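Local coordinates for DNA mismatch repair protein MutS (Thermus aquaticus, PDB 1EWQ), which recognises and binds mismatched DNA at the start of mismatch repair and has a weak ATPase activity, at residues L31-V36 against Y40-E45; E48-A53 against E83-M88; L54-T59 against E79-R84; Q114-T117 against L122-S125. All blocks are in the same frame, centred on the assembly; numbering follows the deposited sequence.

Interaction 1 of 4, residues L31-V36 against Y40-E45; sequences LLLFQV and YECFGE. With nucleotides of chain A.
Tyr40 and Glu41 lie next to each other on the second strand of a beta hairpin and pack against 31-36 in different ways. One side of the Tyr40 ring, CD2 and CE2, lies against the neighbouring strand: CD2 is 3.9 Å from CB of Leu33, and CE2 3.6 Å from CB of Gln35. Its hydroxyl goes on to a hydrogen bond with Asp96. Glu41 forms an antiparallel hydrogen-bonded pair with Phe34, its N giving a nearly straight bond to Phe34 O (2.7 Å) and its O taking Phe34 N at 3.0 Å. The Glu41 chain, extended beyond CG, carries the carboxylate past Val36 to the DNA, where N3 of DT13 of chain A donates to OE2 (2.6 Å, 174°). The other oxygen, OE1, sits 3.3 Å from CG2 of Val36 and has no hydrogen-bond partner. Replacing Glu41 by an alanine would probably leave the thymine imino group without this acceptor and uncover the Val36 methyls. With Phe39, Glu41 makes up the Phe-X-Glu motif by which MutS proteins probe a mismatch. A buried carboxylate packed against valine, with one oxygen lacking a partner, may hold its proton more readily than usual, which would ease its approach to the DNA.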
# COMPACT_ATOMS: atom_id res chain seq x y z
N LEU C 31 8.52 17.65 11.02
CA LEU C 31 7.43 17.57 11.98
C LEU C 31 8.18 17.57 13.30
O LEU C 31 8.95 16.64 13.58
CB LEU C 31 6.62 16.28 11.84
CG LEU C 31 5.47 16.19 12.84
CD1 LEU C 31 4.57 17.41 12.70
CD2 LEU C 31 4.68 14.92 12.61
N LEU C 32 7.98 18.62 14.09
CA LEU C 32 8.67 18.75 15.36
C LEU C 32 7.99 18.00 16.50
O LEU C 32 6.79 18.17 16.75
CB LEU C 32 8.80 20.23 15.71
CG LEU C 32 9.75 20.59 16.86
CD1 LEU C 32 10.46 21.88 16.54
CD2 LEU C 32 8.98 20.69 18.16
N LEU C 33 8.76 17.16 17.18
CA LEU C 33 8.29 16.38 18.31
C LEU C 33 8.90 17.05 19.53
O LEU C 33 10.09 16.91 19.80
CB LEU C 33 8.74 14.92 18.19
CG LEU C 33 8.16 14.21 16.96
CD1 LEU C 33 8.67 12.79 16.87
CD2 LEU C 33 6.64 14.22 17.04
N PHE C 34 8.05 17.80 20.24
CA PHE C 34 8.45 18.58 21.40
C PHE C 34 8.31 17.80 22.71
O PHE C 34 7.19 17.55 23.18
CB PHE C 34 7.58 19.84 21.44
CG PHE C 34 8.08 20.92 22.35
CD1 PHE C 34 9.35 21.45 22.19
CD2 PHE C 34 7.24 21.45 23.33
CE1 PHE C 34 9.79 22.51 22.99
CE2 PHE C 34 7.67 22.51 24.13
CZ PHE C 34 8.95 23.04 23.96
N GLN C 35 9.44 17.44 23.29
CA GLN C 35 9.47 16.69 24.55
C GLN C 35 9.00 17.49 25.76
O GLN C 35 9.48 18.59 26.02
CB GLN C 35 10.89 16.17 24.78
CG GLN C 35 11.34 16.08 26.24
CD GLN C 35 10.84 14.85 26.95
OE1 GLN C 35 11.56 14.25 27.76
NE2 GLN C 35 9.60 14.47 26.67
N VAL C 36 8.05 16.92 26.50
CA VAL C 36 7.52 17.54 27.72
C VAL C 36 7.26 16.38 28.66
O VAL C 36 6.22 15.74 28.59
CB VAL C 36 6.17 18.28 27.47
CG1 VAL C 36 5.77 19.06 28.72
CG2 VAL C 36 6.28 19.22 26.30
N TYR C 40 6.28 13.13 23.76
CA TYR C 40 6.74 13.99 22.67
C TYR C 40 5.42 14.55 22.16
O TYR C 40 4.60 13.82 21.62
CB TYR C 40 7.40 13.19 21.55
CG TYR C 40 8.86 12.95 21.75
CD1 TYR C 40 9.37 11.66 21.84
CD2 TYR C 40 9.75 14.02 21.84
CE1 TYR C 40 10.74 11.43 22.01
CE2 TYR C 40 11.12 13.81 22.01
CZ TYR C 40 11.60 12.51 22.09
OH TYR C 40 12.95 12.29 22.24
N GLU C 41 5.22 15.85 22.35
CA GLU C 41 3.95 16.46 21.95
C GLU C 41 4.02 17.42 20.77
O GLU C 41 5.08 17.93 20.42
CB GLU C 41 3.35 17.18 23.17
CG GLU C 41 3.64 16.48 24.49
CD GLU C 41 3.05 17.20 25.69
OE1 GLU C 41 3.15 18.45 25.75
OE2 GLU C 41 2.50 16.53 26.58
N CYS C 42 2.85 17.65 20.18
CA CYS C 42 2.69 18.56 19.05
C CYS C 42 1.46 19.39 19.38
O CYS C 42 0.54 18.89 20.02
CB CYS C 42 2.45 17.79 17.75
SG CYS C 42 3.83 16.78 17.20
N PHE C 43 1.45 20.64 18.93
CA PHE C 43 0.31 21.52 19.19
C PHE C 43 -0.22 22.14 17.89
O PHE C 43 0.37 21.98 16.83
CB PHE C 43 0.71 22.62 20.18
CG PHE C 43 1.35 22.11 21.44
CD1 PHE C 43 2.73 22.06 21.57
CD2 PHE C 43 0.56 21.65 22.49
CE1 PHE C 43 3.32 21.56 22.73
CE2 PHE C 43 1.15 21.14 23.65
CZ PHE C 43 2.53 21.10 23.77
N GLY C 44 -1.35 22.85 17.99
CA GLY C 44 -1.93 23.47 16.81
C GLY C 44 -2.18 22.46 15.70
O GLY C 44 -2.55 21.32 15.98
N GLU C 45 -1.98 22.87 14.45
CA GLU C 45 -2.18 21.97 13.32
C GLU C 45 -1.27 20.76 13.41
O GLU C 45 -1.67 19.64 13.10
CB GLU C 45 -1.90 22.69 12.00
CG GLU C 45 -2.95 23.70 11.62
CD GLU C 45 -2.74 24.21 10.21
OE1 GLU C 45 -1.71 24.88 9.97
OE2 GLU C 45 -3.60 23.93 9.34
P DT A 13 -6.32 12.73 27.25
OP1 DT A 13 -7.63 12.92 26.58
OP2 DT A 13 -6.26 12.06 28.58
O5' DT A 13 -5.35 11.96 26.26
C5' DT A 13 -4.01 12.38 26.22
C4' DT A 13 -3.38 12.04 24.89
O4' DT A 13 -2.22 12.90 24.82
C3' DT A 13 -2.86 10.61 24.82
O3' DT A 13 -2.92 10.09 23.49
C2' DT A 13 -1.45 10.71 25.37
C1' DT A 13 -1.05 12.17 25.12
N1 DT A 13 -0.41 12.84 26.28
C2 DT A 13 0.40 13.92 26.04
O2 DT A 13 0.58 14.37 24.92
N3 DT A 13 0.98 14.46 27.15
C4 DT A 13 0.84 14.05 28.46
O4 DT A 13 1.45 14.62 29.35
C5 DT A 13 -0.05 12.92 28.65
C7 DT A 13 -0.30 12.43 30.04
C6 DT A 13 -0.62 12.38 27.57

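Interaction 2 of 4, residues E48-A53 against E83-M88; sequences ERLARA and ERLLKM
With CG anti to its carbonyl carbon (chi1 -78°) and the chain bent at chi3 (-127°), Met88, modelled as selenomethionine, lays its end beside Ala53: SE is 3.3 Å and CE 3.5 Å from the carbonyl O of Ala53. Leu50 instead turns CG anti to its backbone N (chi1 -174°), which sends the isobutyl group toward the other helix. There the two leucines barely meet, CD1 of Leu50 lying 4.4 Å from CD1 of Leu85. The second methyl of Leu85 is used as well, CD2 approaching CB of Ala53 at 4.3 Å. Ala53 is thus met by two side chains from the other segment, its CB also lying 4.4 Å from SE of Met88. No hydrogen bond crosses the contact, and the small side chain of Ala53 allows its CA to lie 7.3 Å from CA of Leu85. Leu54, next along the chain, adds to the seam by touching Arg84, Leu85 and Met88, and Phe90 packs on Ala53. Leu50 also rests on Ala71 of strand 67-74. Elsewhere on helix 44-54, Glu48 forms a salt bridge with Lys6. This is light apolar packing between two helices, 44-54 and 78-87, which lie together on one side of the mixed sheet in the alpha/beta fold of MutS domain I.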
# COMPACT_ATOMS: atom_id res chain seq x y z
N GLU C 48 -2.70 18.21 15.09
CA GLU C 48 -3.74 17.63 14.26
C GLU C 48 -3.09 16.63 13.32
O GLU C 48 -3.54 15.49 13.18
CB GLU C 48 -4.45 18.72 13.46
CG GLU C 48 -4.87 19.91 14.30
CD GLU C 48 -5.67 20.95 13.51
OE1 GLU C 48 -5.22 21.37 12.43
OE2 GLU C 48 -6.74 21.34 14.00
N ARG C 49 -2.01 17.05 12.67
CA ARG C 49 -1.26 16.19 11.77
C ARG C 49 -0.88 14.90 12.49
O ARG C 49 -1.24 13.80 12.06
CB ARG C 49 0.01 16.88 11.31
CG ARG C 49 -0.18 18.06 10.38
CD ARG C 49 1.16 18.72 10.09
NE ARG C 49 1.10 19.66 8.98
CZ ARG C 49 0.88 19.31 7.72
NH1 ARG C 49 0.68 18.03 7.41
NH2 ARG C 49 0.84 20.24 6.76
N LEU C 50 -0.15 15.05 13.59
CA LEU C 50 0.32 13.92 14.39
C LEU C 50 -0.80 12.97 14.78
O LEU C 50 -0.68 11.75 14.61
CB LEU C 50 1.00 14.43 15.67
CG LEU C 50 1.68 13.37 16.56
CD1 LEU C 50 2.94 12.85 15.87
CD2 LEU C 50 2.03 13.98 17.90
N ALA C 51 -1.89 13.52 15.30
CA ALA C 51 -3.04 12.74 15.74
C ALA C 51 -3.61 11.85 14.64
O ALA C 51 -3.81 10.66 14.85
CB ALA C 51 -4.13 13.68 16.26
N ARG C 52 -3.86 12.42 13.46
CA ARG C 52 -4.41 11.62 12.38
C ARG C 52 -3.37 10.69 11.76
O ARG C 52 -3.67 9.54 11.43
CB ARG C 52 -5.03 12.51 11.30
CG ARG C 52 -4.07 13.11 10.31
CD ARG C 52 -4.86 13.73 9.15
NE ARG C 52 -5.74 14.80 9.60
CZ ARG C 52 -5.36 16.06 9.79
NH1 ARG C 52 -4.09 16.42 9.56
NH2 ARG C 52 -6.23 16.97 10.22
N ALA C 53 -2.15 11.19 11.62
CA ALA C 53 -1.07 10.39 11.05
C ALA C 53 -0.89 9.08 11.80
O ALA C 53 -0.66 8.04 11.19
CB ALA C 53 0.23 11.18 11.07
N GLU C 83 9.30 5.25 13.26
CA GLU C 83 9.35 4.28 12.16
C GLU C 83 8.12 4.49 11.28
O GLU C 83 8.22 4.59 10.06
CB GLU C 83 9.35 2.84 12.71
CG GLU C 83 9.47 1.74 11.65
CD GLU C 83 9.41 0.33 12.24
OE1 GLU C 83 10.25 -0.01 13.11
OE2 GLU C 83 8.51 -0.44 11.85
N ARG C 84 6.96 4.59 11.92
CA ARG C 84 5.72 4.78 11.19
C ARG C 84 5.68 6.12 10.49
O ARG C 84 5.33 6.20 9.32
CB ARG C 84 4.51 4.63 12.12
CG ARG C 84 4.11 3.18 12.38
CD ARG C 84 2.68 3.11 12.90
NE ARG C 84 2.59 3.56 14.28
CZ ARG C 84 1.46 3.96 14.87
NH1 ARG C 84 0.32 3.99 14.19
NH2 ARG C 84 1.48 4.34 16.14
N LEU C 85 6.02 7.19 11.20
CA LEU C 85 6.00 8.52 10.62
C LEU C 85 6.92 8.58 9.40
O LEU C 85 6.56 9.14 8.37
CB LEU C 85 6.44 9.56 11.65
CG LEU C 85 5.50 9.70 12.85
CD1 LEU C 85 6.15 10.56 13.92
CD2 LEU C 85 4.19 10.31 12.37
N LEU C 86 8.10 8.00 9.53
CA LEU C 86 9.06 8.00 8.44
C LEU C 86 8.49 7.36 7.18
O LEU C 86 8.64 7.89 6.08
CB LEU C 86 10.34 7.26 8.85
CG LEU C 86 11.26 8.07 9.76
CD1 LEU C 86 12.29 7.17 10.40
CD2 LEU C 86 11.93 9.17 8.95
N LYS C 87 7.83 6.22 7.34
CA LYS C 87 7.28 5.50 6.20
C LYS C 87 6.13 6.23 5.53
O LYS C 87 5.77 5.93 4.39
CB LYS C 87 6.88 4.10 6.65
CG LYS C 87 8.06 3.36 7.29
CD LYS C 87 7.76 1.91 7.61
CE LYS C 87 8.96 1.24 8.28
NZ LYS C 87 10.19 1.28 7.42
N MSE C 88 5.57 7.22 6.22
CA MSE C 88 4.47 7.98 5.64
C MSE C 88 4.97 9.20 4.87
O MSE C 88 4.19 9.88 4.21
CB MSE C 88 3.48 8.41 6.73
CG MSE C 88 2.54 7.29 7.18
SE MSE C 88 1.47 7.69 8.75
CE MSE C 88 1.94 6.15 9.81

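Interaction 3 of 4, residues L54-T59 against E79-R84; sequences LGLVLT and EAYAER. With nucleotides of chain A.
Leu54 supplies most of the apolar contact, dividing its two methyls between Tyr81 and Arg84. CD1 approaches the Tyr81 ring obliquely, 3.6 Å from CD1 of Tyr81, and Leu56 adds CD2 at 4.1 Å from CE1 of the same ring. CD2 of Leu54 sits over the centre of one guanidinium face, 3.8 Å from CZ of Arg84; the bend at chi3 (-74°) turns that flat group across the methyl. The polar link is through water: one molecule donates to Leu54 O (2.6 Å) and accepts from Arg84 NH2 (2.7 Å), lying in the guanidinium plane at its edge. A methionine in place of Arg84 would probably leave this water without its donor and the helix-end carbonyl without its bridge to 79-84. Contacts with DNA chain A follow along 54-59. Val57 N gives a nearly straight bond to OP1 of DG14 (2.9 Å, 174°), and Thr59 OG1 donates to O3' of DG12 at 3.0 Å. Gly55, with positive phi, is the C-prime residue of the Schellman motif that ends helix 44-54, so the chain leaves the helix to run along the DNA backbone. Gly55 O accepts a hydrogen bond from Arg76 of the second subunit. Around the contact, Leu56 packs back on Leu50 of helix 44-54, and both Leu56 and Tyr81 touch Ile73 of strand 67-74, so the loop packs on both helix 78-87 and that strand.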
# COMPACT_ATOMS: atom_id res chain seq x y z
N LEU C 54 -1.00 9.13 13.13
CA LEU C 54 -0.83 7.94 13.95
C LEU C 54 -2.13 7.47 14.59
O LEU C 54 -2.13 6.52 15.38
CB LEU C 54 0.21 8.21 15.03
CG LEU C 54 1.59 8.64 14.53
CD1 LEU C 54 2.48 8.98 15.72
CD2 LEU C 54 2.21 7.53 13.68
N GLY C 55 -3.23 8.12 14.24
CA GLY C 55 -4.51 7.72 14.81
C GLY C 55 -4.50 7.82 16.32
O GLY C 55 -4.93 6.90 17.02
N LEU C 56 -4.00 8.94 16.82
CA LEU C 56 -3.92 9.19 18.26
C LEU C 56 -5.13 10.00 18.70
O LEU C 56 -5.87 10.56 17.88
CB LEU C 56 -2.65 9.96 18.60
CG LEU C 56 -1.29 9.41 18.15
CD1 LEU C 56 -0.22 10.46 18.41
CD2 LEU C 56 -0.97 8.11 18.87
N VAL C 57 -5.35 10.06 20.01
CA VAL C 57 -6.45 10.85 20.55
C VAL C 57 -6.00 12.30 20.45
O VAL C 57 -4.85 12.63 20.76
CB VAL C 57 -6.72 10.49 22.02
CG1 VAL C 57 -7.76 11.43 22.60
CG2 VAL C 57 -7.18 9.05 22.13
N LEU C 58 -6.90 13.18 20.02
CA LEU C 58 -6.56 14.58 19.91
C LEU C 58 -7.12 15.36 21.10
O LEU C 58 -8.32 15.58 21.19
CB LEU C 58 -7.14 15.15 18.61
CG LEU C 58 -6.43 16.32 17.93
CD1 LEU C 58 -7.41 16.97 16.97
CD2 LEU C 58 -5.94 17.34 18.95
N THR C 59 -6.25 15.77 22.02
CA THR C 59 -6.69 16.53 23.19
C THR C 59 -6.50 18.03 22.97
O THR C 59 -6.62 18.52 21.84
CB THR C 59 -5.90 16.14 24.47
OG1 THR C 59 -5.53 14.75 24.41
CG2 THR C 59 -6.76 16.36 25.70
N GLU C 79 10.97 5.38 18.89
CA GLU C 79 11.42 4.79 17.64
C GLU C 79 10.29 4.10 16.86
O GLU C 79 10.18 4.27 15.65
CB GLU C 79 12.58 3.80 17.88
CG GLU C 79 13.90 4.48 18.27
CD GLU C 79 15.08 3.52 18.28
OE1 GLU C 79 14.92 2.37 17.83
OE2 GLU C 79 16.18 3.92 18.72
N ALA C 80 9.45 3.35 17.56
CA ALA C 80 8.34 2.65 16.90
C ALA C 80 7.43 3.64 16.19
O ALA C 80 7.01 3.39 15.06
CB ALA C 80 7.55 1.84 17.92
N TYR C 81 7.12 4.75 16.86
CA TYR C 81 6.25 5.77 16.27
C TYR C 81 6.97 6.48 15.12
O TYR C 81 6.38 6.76 14.08
CB TYR C 81 5.86 6.81 17.33
CG TYR C 81 4.76 6.38 18.28
CD1 TYR C 81 3.44 6.21 17.84
CD2 TYR C 81 5.02 6.18 19.64
CE1 TYR C 81 2.41 5.86 18.73
CE2 TYR C 81 4.01 5.83 20.54
CZ TYR C 81 2.71 5.68 20.08
OH TYR C 81 1.71 5.40 20.99
N ALA C 82 8.26 6.77 15.31
CA ALA C 82 9.04 7.43 14.28
C ALA C 82 9.08 6.54 13.04
O ALA C 82 8.92 7.03 11.92
CB ALA C 82 10.45 7.70 14.77
N GLU C 83 9.30 5.25 13.26
CA GLU C 83 9.35 4.28 12.16
C GLU C 83 8.12 4.49 11.28
O GLU C 83 8.22 4.59 10.06
CB GLU C 83 9.35 2.84 12.71
CG GLU C 83 9.47 1.74 11.65
CD GLU C 83 9.41 0.33 12.24
OE1 GLU C 83 10.25 -0.01 13.11
OE2 GLU C 83 8.51 -0.44 11.85
N ARG C 84 6.96 4.59 11.92
CA ARG C 84 5.72 4.78 11.19
C ARG C 84 5.68 6.12 10.49
O ARG C 84 5.33 6.20 9.32
CB ARG C 84 4.51 4.63 12.12
CG ARG C 84 4.11 3.18 12.38
CD ARG C 84 2.68 3.11 12.90
NE ARG C 84 2.59 3.56 14.28
CZ ARG C 84 1.46 3.96 14.87
NH1 ARG C 84 0.32 3.99 14.19
NH2 ARG C 84 1.48 4.34 16.14
P DG A 14 -3.59 8.65 23.22
OP1 DG A 14 -3.68 8.45 21.75
OP2 DG A 14 -4.80 8.52 24.06
O5' DG A 14 -2.52 7.63 23.80
C5' DG A 14 -1.18 7.62 23.32
C4' DG A 14 -0.35 6.70 24.18
O4' DG A 14 -0.18 7.29 25.49
C3' DG A 14 -0.98 5.33 24.41
O3' DG A 14 0.05 4.33 24.40
C2' DG A 14 -1.62 5.45 25.78
C1' DG A 14 -0.73 6.45 26.50
N9 DG A 14 -1.43 7.32 27.45
C8 DG A 14 -2.63 7.95 27.24
N7 DG A 14 -3.01 8.68 28.25
C5 DG A 14 -2.01 8.51 29.20
C6 DG A 14 -1.87 9.07 30.50
O6 DG A 14 -2.63 9.84 31.09
N1 DG A 14 -0.69 8.65 31.11
C2 DG A 14 0.24 7.81 30.55
N2 DG A 14 1.32 7.54 31.29
N3 DG A 14 0.11 7.27 29.34
C4 DG A 14 -1.02 7.67 28.72
P DT A 13 -6.32 12.73 27.25
OP1 DT A 13 -7.63 12.92 26.58
OP2 DT A 13 -6.26 12.06 28.58
O5' DT A 13 -5.35 11.96 26.26
C5' DT A 13 -4.01 12.38 26.22
C4' DT A 13 -3.38 12.04 24.89
O4' DT A 13 -2.22 12.90 24.82
C3' DT A 13 -2.86 10.61 24.82
O3' DT A 13 -2.92 10.09 23.49
C2' DT A 13 -1.45 10.71 25.37
C1' DT A 13 -1.05 12.17 25.12
N1 DT A 13 -0.41 12.84 26.28
C2 DT A 13 0.40 13.92 26.04
O2 DT A 13 0.58 14.37 24.92
N3 DT A 13 0.98 14.46 27.15
C4 DT A 13 0.84 14.05 28.46
O4 DT A 13 1.45 14.62 29.35
C5 DT A 13 -0.05 12.92 28.65
C7 DT A 13 -0.30 12.43 30.04
C6 DT A 13 -0.62 12.38 27.57
P DG A 12 -7.77 17.27 31.12
OP1 DG A 12 -8.85 18.14 30.58
OP2 DG A 12 -8.10 16.20 32.10
O5' DG A 12 -7.04 16.56 29.89
C5' DG A 12 -6.12 17.27 29.06
C4' DG A 12 -5.11 16.29 28.52
O4' DG A 12 -3.91 16.35 29.34
C3' DG A 12 -5.65 14.87 28.60
O3' DG A 12 -5.58 14.15 27.38
C2' DG A 12 -4.81 14.20 29.67
C1' DG A 12 -3.56 15.06 29.82
N9 DG A 12 -3.20 15.17 31.23
C8 DG A 12 -4.04 14.88 32.28
N7 DG A 12 -3.47 14.98 33.45
C5 DG A 12 -2.17 15.37 33.16
C6 DG A 12 -1.08 15.62 34.04
O6 DG A 12 -1.05 15.53 35.27
N1 DG A 12 0.06 16.00 33.35
C2 DG A 12 0.15 16.13 31.98
N2 DG A 12 1.35 16.50 31.52
N3 DG A 12 -0.86 15.89 31.14
C4 DG A 12 -1.98 15.52 31.80
O HOH W 1 -0.81 5.14 17.21

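Interaction 4 of 4, residues Q114-T117 against L122-S125; sequences QLLT and LQES
The side-chain amides of Gln114 and Gln123 approach from opposite directions, their planes 45° apart. The Gln123 amide is also met by Leu116, whose CD2 reaches the side where nitrogen and oxygen diverge, 3.3 Å from NE2 and 3.5 Å from OE1 of Gln123. The two side chains cross there at about a right angle. CD of Gln114 lies 3.8 Å from NE2 of Gln123. A bend at chi2 (78°) folds the Gln123 chain back toward its own backbone, where OE1 accepts a weak bond from Leu122 N at 3.4 Å. That weak bond may help to set the rotation of the amide, leaving NE2 directed to the strand. The backbones stay well apart, 8.5 Å between CA of Leu116 and CA of Leu122, so the Gln123 side chain bridges the separation and carries the loop's side of the contact. A methyl set against the N/O side of an amide, with little else, makes this a small contact, though Leu116 and Gln123 are both buried. Arg343 packs on Leu122 and Gln123 from a distant part of the chain. Strand 110-116 is an outermost strand of the domain I sheet and pairs through Gln114 and Leu116 with strand 92-97. Leu116 also packs on Phe78 and Ala82 of helix 78-87, and Gln123 touches Glu79, which places the returning loop beside that helix at the sheet margin.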
# COMPACT_ATOMS: atom_id res chain seq x y z
N GLN C 114 18.28 16.12 17.24
CA GLN C 114 18.58 15.43 16.00
C GLN C 114 17.40 15.45 15.06
O GLN C 114 16.26 15.63 15.47
CB GLN C 114 18.95 13.98 16.29
CG GLN C 114 17.96 13.29 17.20
CD GLN C 114 18.12 11.79 17.21
OE1 GLN C 114 17.53 11.09 18.03
NE2 GLN C 114 18.92 11.28 16.28
N LEU C 115 17.70 15.26 13.78
CA LEU C 115 16.68 15.22 12.76
C LEU C 115 16.62 13.79 12.26
O LEU C 115 17.65 13.11 12.20
CB LEU C 115 17.05 16.17 11.62
CG LEU C 115 17.31 17.63 12.01
CD1 LEU C 115 17.66 18.44 10.77
CD2 LEU C 115 16.07 18.20 12.68
N LEU C 116 15.43 13.32 11.93
CA LEU C 116 15.28 11.96 11.40
C LEU C 116 14.74 12.05 10.00
O LEU C 116 13.59 12.41 9.79
CB LEU C 116 14.34 11.13 12.27
CG LEU C 116 14.75 10.88 13.72
CD1 LEU C 116 13.78 9.90 14.36
CD2 LEU C 116 16.15 10.32 13.79
N THR C 117 15.59 11.73 9.03
CA THR C 117 15.20 11.75 7.63
C THR C 117 15.61 10.41 7.05
O THR C 117 16.59 9.82 7.47
CB THR C 117 15.86 12.93 6.88
OG1 THR C 117 17.25 12.66 6.67
CG2 THR C 117 15.70 14.21 7.71
N LEU C 122 20.27 6.76 11.97
CA LEU C 122 21.32 6.12 12.75
C LEU C 122 20.75 5.08 13.70
O LEU C 122 21.49 4.31 14.29
CB LEU C 122 22.09 7.17 13.54
CG LEU C 122 23.11 7.89 12.67
CD1 LEU C 122 23.39 9.28 13.20
CD2 LEU C 122 24.37 7.05 12.59
N GLN C 123 19.42 5.05 13.85
CA GLN C 123 18.79 4.09 14.74
C GLN C 123 18.64 2.72 14.07
O GLN C 123 18.06 2.59 12.99
CB GLN C 123 17.40 4.59 15.18
CG GLN C 123 17.40 5.91 15.98
CD GLN C 123 17.58 7.16 15.11
OE1 GLN C 123 17.49 7.10 13.89
NE2 GLN C 123 17.82 8.29 15.76
N GLU C 124 19.18 1.69 14.72
CA GLU C 124 19.15 0.32 14.22
C GLU C 124 17.75 -0.15 13.79
O GLU C 124 17.60 -0.73 12.72
CB GLU C 124 19.72 -0.62 15.30
CG GLU C 124 19.55 -2.12 15.07
CD GLU C 124 20.23 -2.98 16.17
OE1 GLU C 124 20.23 -2.58 17.36
OE2 GLU C 124 20.75 -4.07 15.84
N SER C 125 16.74 0.13 14.60
CA SER C 125 15.36 -0.29 14.30
C SER C 125 14.67 0.44 13.15
O SER C 125 13.58 0.04 12.74
CB SER C 125 14.48 -0.15 15.55
OG SER C 125 14.04 1.19 15.71

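Overall arrangement
All four contacts belong to MutS domain I. Interactions 1 and 2 meet at Leu50, whose CD2 lies 3.4 Å from SG of Cys42, joining the hairpin to helix 44-54. Interactions 2 and 3, with centres about 6 Å apart, share Glu83 and Arg84 on helix 78-87. Interaction 4 reaches the same helix through its loop, where OG of Ser125 and OE1 of Glu79 are 2.6 Å apart. The DNA is held at two kinds of site: interaction 1 binds a base, interaction 3 the backbone of the same strand. Interaction 2 comes within about 7 Å of the DNA and interaction 4 within about 16 Å, nearest atoms in both cases.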